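Local coordinates for protein immunomodulatory active chitinase (PDB 6G9C) that probably hydrolyses chitin as a secreted family 18 glycoside hydrolase and has immunomodulatory activity, at residues A124-R129 / C167-A172; T332-L335 / Q340-S343. All blocks are in the same frame, centred on the assembly; numbering follows the deposited sequence.

Interaction 1: A124-R129 / C167-A172; sequences ATYSNR and CQEILA. With EDO (1,2-ethanediol), chain F.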
loop_
_atom_site.group_PDB
_atom_site.type_symbol
_atom_site.label_atom_id
_atom_site.label_comp_id
_atom_site.label_asym_id
_atom_site.label_seq_id
_atom_site.Cartn_x
_atom_site.Cartn_y
_atom_site.Cartn_z
ATOM N N ALA A 124 -17.130 -21.762 21.324
ATOM C CA ALA A 124 -17.813 -22.337 22.482
ATOM C C ALA A 124 -17.411 -21.697 23.810
ATOM O O ALA A 124 -18.192 -21.746 24.770
ATOM C CB ALA A 124 -17.560 -23.846 22.543
ATOM N N THR A 125 -16.198 -21.152 23.923
ATOM C CA THR A 125 -15.725 -20.592 25.187
ATOM C C THR A 125 -14.914 -19.328 24.924
ATOM O O THR A 125 -14.349 -19.149 23.840
ATOM C CB THR A 125 -14.845 -21.578 25.973
ATOM O OG1 THR A 125 -13.644 -21.831 25.232
ATOM C CG2 THR A 125 -15.571 -22.890 26.225
ATOM N N TYR A 126 -14.840 -18.464 25.946
ATOM C CA TYR A 126 -13.998 -17.269 25.870
ATOM C C TYR A 126 -12.562 -17.632 25.516
ATOM O O TYR A 126 -11.942 -16.991 24.657
ATOM C CB TYR A 126 -14.023 -16.494 27.196
ATOM C CG TYR A 126 -13.271 -15.182 27.102
ATOM C CD1 TYR A 126 -13.888 -14.046 26.585
ATOM C CD2 TYR A 126 -11.937 -15.091 27.475
ATOM C CE1 TYR A 126 -13.207 -12.847 26.468
ATOM C CE2 TYR A 126 -11.243 -13.889 27.356
ATOM C CZ TYR A 126 -11.887 -12.774 26.855
ATOM O OH TYR A 126 -11.213 -11.581 26.732
ATOM N N SER A 127 -12.034 -18.680 26.155
ATOM C CA SER A 127 -10.664 -19.122 25.916
ATOM C C SER A 127 -10.433 -19.449 24.441
ATOM O O SER A 127 -9.450 -19.011 23.834
ATOM C CB SER A 127 -10.374 -20.339 26.801
ATOM O OG SER A 127 -8.986 -20.552 26.951
ATOM N N ASN A 128 -11.335 -20.221 23.846
ATOM C CA ASN A 128 -11.166 -20.580 22.444
ATOM C C ASN A 128 -11.276 -19.352 21.546
ATOM O O ASN A 128 -10.484 -19.185 20.612
ATOM C CB ASN A 128 -12.200 -21.630 22.054
ATOM C CG ASN A 128 -11.933 -22.985 22.676
ATOM O OD1 ASN A 128 -10.970 -23.162 23.411
ATOM N ND2 ASN A 128 -12.789 -23.953 22.375
ATOM N N ARG A 129 -12.248 -18.476 21.821
ATOM C CA ARG A 129 -12.431 -17.302 20.976
ATOM C C ARG A 129 -11.243 -16.352 21.080
ATOM O O ARG A 129 -10.845 -15.737 20.081
ATOM C CB ARG A 129 -13.736 -16.587 21.339
ATOM C CG ARG A 129 -14.984 -17.463 21.195
ATOM C CD ARG A 129 -16.263 -16.670 21.428
ATOM N NE ARG A 129 -16.328 -16.098 22.781
ATOM C CZ ARG A 129 -17.006 -16.614 23.810
ATOM N NH1 ARG A 129 -17.705 -17.744 23.689
ATOM N NH2 ARG A 129 -16.993 -15.986 24.976
ATOM N N CYS A 167 -18.648 -12.086 18.016
ATOM C CA CYS A 167 -18.659 -10.809 17.299
ATOM C C CYS A 167 -18.383 -9.628 18.231
ATOM O O CYS A 167 -17.641 -8.709 17.864
ATOM C CB CYS A 167 -19.985 -10.619 16.569
ATOM S SG CYS A 167 -20.205 -11.747 15.185
ATOM N N GLN A 168 -18.950 -9.633 19.441
ATOM C CA GLN A 168 -18.669 -8.550 20.375
ATOM C C GLN A 168 -17.190 -8.520 20.744
ATOM O O GLN A 168 -16.592 -7.443 20.859
ATOM C CB GLN A 168 -19.534 -8.705 21.635
ATOM C CG GLN A 168 -21.024 -8.514 21.377
ATOM C CD GLN A 168 -21.863 -8.935 22.566
ATOM O OE1 GLN A 168 -21.452 -9.792 23.349
ATOM N NE2 GLN A 168 -23.034 -8.321 22.719
ATOM N N GLU A 169 -16.582 -9.699 20.937
ATOM C CA GLU A 169 -15.175 -9.757 21.332
ATOM C C GLU A 169 -14.237 -9.383 20.178
ATOM O O GLU A 169 -13.188 -8.764 20.412
ATOM C CB GLU A 169 -14.851 -11.147 21.880
ATOM C CG GLU A 169 -15.500 -11.393 23.269
ATOM C CD GLU A 169 -15.619 -12.865 23.652
ATOM O OE1 GLU A 169 -14.929 -13.717 23.055
ATOM O OE2 GLU A 169 -16.418 -13.168 24.565
ATOM N N ILE A 170 -14.580 -9.760 18.938
ATOM C CA ILE A 170 -13.781 -9.328 17.780
ATOM C C ILE A 170 -13.721 -7.807 17.720
ATOM O O ILE A 170 -12.639 -7.211 17.630
ATOM C CB ILE A 170 -14.340 -9.905 16.464
ATOM C CG1 ILE A 170 -13.996 -11.394 16.310
ATOM C CG2 ILE A 170 -13.800 -9.099 15.218
ATOM C CD1 ILE A 170 -14.885 -12.129 15.281
ATOM N N LEU A 171 -14.885 -7.156 17.782
ATOM C CA LEU A 171 -14.907 -5.699 17.698
ATOM C C LEU A 171 -14.113 -5.078 18.836
ATOM O O LEU A 171 -13.333 -4.144 18.615
ATOM C CB LEU A 171 -16.347 -5.177 17.688
ATOM C CG LEU A 171 -16.479 -3.648 17.699
ATOM C CD1 LEU A 171 -15.879 -3.026 16.438
ATOM C CD2 LEU A 171 -17.920 -3.213 17.873
ATOM N N ALA A 172 -14.277 -5.602 20.059
ATOM C CA ALA A 172 -13.535 -5.073 21.200
ATOM C C ALA A 172 -12.033 -5.155 20.962
ATOM O O ALA A 172 -11.293 -4.209 21.271
ATOM C CB ALA A 172 -13.918 -5.829 22.479
HETATM C C1 EDO F . -15.337 -20.381 29.299
HETATM O O1 EDO F . -14.377 -19.327 29.182
HETATM C C2 EDO F . -16.728 -19.779 29.337
HETATM O O2 EDO F . -16.871 -18.921 28.207
#
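Y126 and R129, one turn apart on the same side of helix 126-142, converge on the carboxylate of E169 in helix 160-181. Ahead of them, T125 is the N-cap: its OG1 accepts from N128 N at 3.1 Å. The backbone NH of Y126 is taken by a bound 1,2-ethanediol, probably from the crystallisation liquor, whose O2 lies 3.1 Å from Y126 N. The Y126 side chain starts off anti to its main-chain nitrogen (chi1 -174°), which swings the ring across to the second helix. There its CD1/CE1 edge meets the carboxylate, Y126 CD1 standing 3.4 Å from E169 OE2 with that oxygen near the ring plane, so an aromatic C-H faces the acid rather than the pi cloud.

R129 carries the contact. A bend at chi3 (-61°) folds the guanidinium back under the start of its own helix, with one face against T125 C and Y126 N. It grips the acid side-on with two nitrogens. R129 NE gives E169 OE1 a nearly straight bond of 2.8 Å (174°), in the guanidinium plane though well out of the carboxylate plane. R129 NH2 meets the syn lone pair of E169 OE2 at 2.9 Å, less straight and tilted from the guanidinium plane. The third nitrogen, NH1, bonds A123 O just before the helix, and the side chain also rests on N162, L165 and L166. E169 reaches over with a nearly straight chain and touches I133.

The contact ties two neighbouring outer helices of the alpha/beta barrel. Two charged bonds fix the rotation of the carboxylate, and the buried arginine has its charge balanced by a partly exposed acid, which would probably favour the ionised form of E169.

Interaction 2: T332-L335 / Q340-S343; sequences TPYL and QWFS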
loop_
_atom_site.group_PDB
_atom_site.type_symbol
_atom_site.label_atom_id
_atom_site.label_comp_id
_atom_site.label_asym_id
_atom_site.label_seq_id
_atom_site.Cartn_x
_atom_site.Cartn_y
_atom_site.Cartn_z
ATOM N N THR A 332 -35.679 -12.125 -13.424
ATOM C CA THR A 332 -34.463 -12.885 -13.690
ATOM C C THR A 332 -34.620 -13.643 -15.002
ATOM O O THR A 332 -35.746 -13.938 -15.424
ATOM C CB THR A 332 -34.127 -13.898 -12.579
ATOM O OG1 THR A 332 -35.145 -14.908 -12.518
ATOM C CG2 THR A 332 -33.980 -13.206 -11.202
ATOM N N PRO A 333 -33.506 -13.968 -15.666
ATOM C CA PRO A 333 -33.571 -14.806 -16.864
ATOM C C PRO A 333 -33.263 -16.258 -16.562
ATOM O O PRO A 333 -32.651 -16.572 -15.534
ATOM C CB PRO A 333 -32.487 -14.200 -17.755
ATOM C CG PRO A 333 -31.440 -13.827 -16.751
ATOM C CD PRO A 333 -32.182 -13.335 -15.530
ATOM N N TYR A 334 -33.695 -17.156 -17.440
ATOM C CA TYR A 334 -33.178 -18.505 -17.408
ATOM C C TYR A 334 -32.774 -18.909 -18.817
ATOM O O TYR A 334 -33.155 -18.271 -19.805
ATOM C CB TYR A 334 -34.169 -19.494 -16.770
ATOM C CG TYR A 334 -35.491 -19.740 -17.471
ATOM C CD1 TYR A 334 -35.633 -20.774 -18.390
ATOM C CD2 TYR A 334 -36.618 -18.993 -17.143
ATOM C CE1 TYR A 334 -36.858 -21.037 -18.994
ATOM C CE2 TYR A 334 -37.853 -19.259 -17.727
ATOM C CZ TYR A 334 -37.959 -20.275 -18.660
ATOM O OH TYR A 334 -39.167 -20.523 -19.252
ATOM N N LEU A 335 -31.943 -19.944 -18.886
ATOM C CA LEU A 335 -31.320 -20.388 -20.125
ATOM C C LEU A 335 -31.658 -21.851 -20.347
ATOM O O LEU A 335 -31.576 -22.660 -19.412
ATOM C CB LEU A 335 -29.800 -20.201 -20.062
ATOM C CG LEU A 335 -29.084 -20.313 -21.404
ATOM C CD1 LEU A 335 -29.192 -18.981 -22.111
ATOM C CD2 LEU A 335 -27.632 -20.701 -21.229
ATOM N N GLN A 340 -30.414 -28.962 -20.811
ATOM C CA GLN A 340 -29.728 -28.182 -19.793
ATOM C C GLN A 340 -30.494 -26.888 -19.531
ATOM O O GLN A 340 -30.859 -26.174 -20.471
ATOM C CB GLN A 340 -28.289 -27.879 -20.219
ATOM C CG GLN A 340 -27.453 -29.119 -20.540
ATOM C CD GLN A 340 -27.199 -29.982 -19.307
ATOM O OE1 GLN A 340 -26.357 -29.651 -18.469
ATOM N NE2 GLN A 340 -27.923 -31.095 -19.198
ATOM N N TRP A 341 -30.729 -26.591 -18.254
ATOM C CA TRP A 341 -31.588 -25.490 -17.824
ATOM C C TRP A 341 -30.878 -24.741 -16.709
ATOM O O TRP A 341 -30.481 -25.353 -15.714
ATOM C CB TRP A 341 -32.931 -26.037 -17.336
ATOM C CG TRP A 341 -34.031 -25.059 -17.176
ATOM C CD1 TRP A 341 -35.113 -24.914 -17.997
ATOM C CD2 TRP A 341 -34.216 -24.127 -16.098
ATOM N NE1 TRP A 341 -35.943 -23.931 -17.518
ATOM C CE2 TRP A 341 -35.421 -23.437 -16.349
ATOM C CE3 TRP A 341 -33.481 -23.809 -14.951
ATOM C CZ2 TRP A 341 -35.907 -22.442 -15.496
ATOM C CZ3 TRP A 341 -33.962 -22.807 -14.103
ATOM C CH2 TRP A 341 -35.169 -22.143 -14.382
ATOM N N PHE A 342 -30.719 -23.420 -16.859
ATOM C CA PHE A 342 -29.990 -22.641 -15.868
ATOM C C PHE A 342 -30.795 -21.418 -15.472
ATOM O O PHE A 342 -31.307 -20.703 -16.335
ATOM C CB PHE A 342 -28.629 -22.165 -16.388
ATOM C CG PHE A 342 -27.749 -23.250 -16.925
ATOM C CD1 PHE A 342 -27.806 -23.612 -18.269
ATOM C CD2 PHE A 342 -26.804 -23.855 -16.107
ATOM C CE1 PHE A 342 -26.976 -24.603 -18.768
ATOM C CE2 PHE A 342 -25.962 -24.845 -16.613
ATOM C CZ PHE A 342 -26.048 -25.211 -17.929
ATOM N N SER A 343 -30.872 -21.158 -14.177
ATOM C CA SER A 343 -31.301 -19.858 -13.690
ATOM C C SER A 343 -30.055 -19.019 -13.426
ATOM O O SER A 343 -29.106 -19.499 -12.806
ATOM C CB SER A 343 -32.127 -20.015 -12.414
ATOM O OG SER A 343 -32.152 -18.803 -11.680
HETATM O O HOH W 1 -33.687 -17.335 -13.078
#
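L335, Y334 and F342 give up the most surface where strands 332-335 and 340-343 pair antiparallel in a beta hairpin. L335 and F342 are the hydrogen-bonded pair: L335 N reaches F342 O at 2.7 Å, and F342 N returns a bond to L335 O at 2.8 Å, both in the carbonyl planes. Their side chains leave on the same face, where L335 CD2 lies 4.2 Å from F342 CD1 and both lean on helix 311-319.

Y334 pairs with S343 at a non-hydrogen-bonded site and points to the other face. With chi1 at 65°, the ring is tucked over its own main chain, between N and C, which brings one of its faces over the rim of the W341 indole, its diagonal neighbour. The two planes are 21° apart but offset, so overlap is slight: W341 CZ2 lies over the rim of the tyrosine ring, 3.4 Å from Y334 CD1, while Y334 CB makes a CH-pi contact over the six-membered ring. The indole is pinned at its polar edge by W341 NE1 bonding T287 O.

Past this pair, a water bonds T332 OG1 and donates to P333 O at 2.8 Å; it lies doubtfully close to S343 OG, which bonds N233 N. The main-chain bonds thus set the register, the side chains pack by dispersion on both faces, and T332 and P333 at the strand end share one water.

In the fold
Both interactions belong to the family 18 catalytic region but lie on opposite sides of the chain's centre, their centres about 43 Å apart and their nearest atoms about 30 Å. Interaction 1 is partly buried at the barrel's outer surface and joins helices 126-142 and 160-181 through one charged pair edged by an aromatic ring. Interaction 2 is buried within a hairpin inserted in sequence between strands 268-281 and 364-368, strand 340-343 pairing with 268-281, consistent with the alpha+beta insertion domain of these chitinases. There, backbone bonds and apolar or aromatic packing replace ionic chemistry. The first bridges segments 38 residues apart in sequence, the second strands separated by a short turn; they share no element.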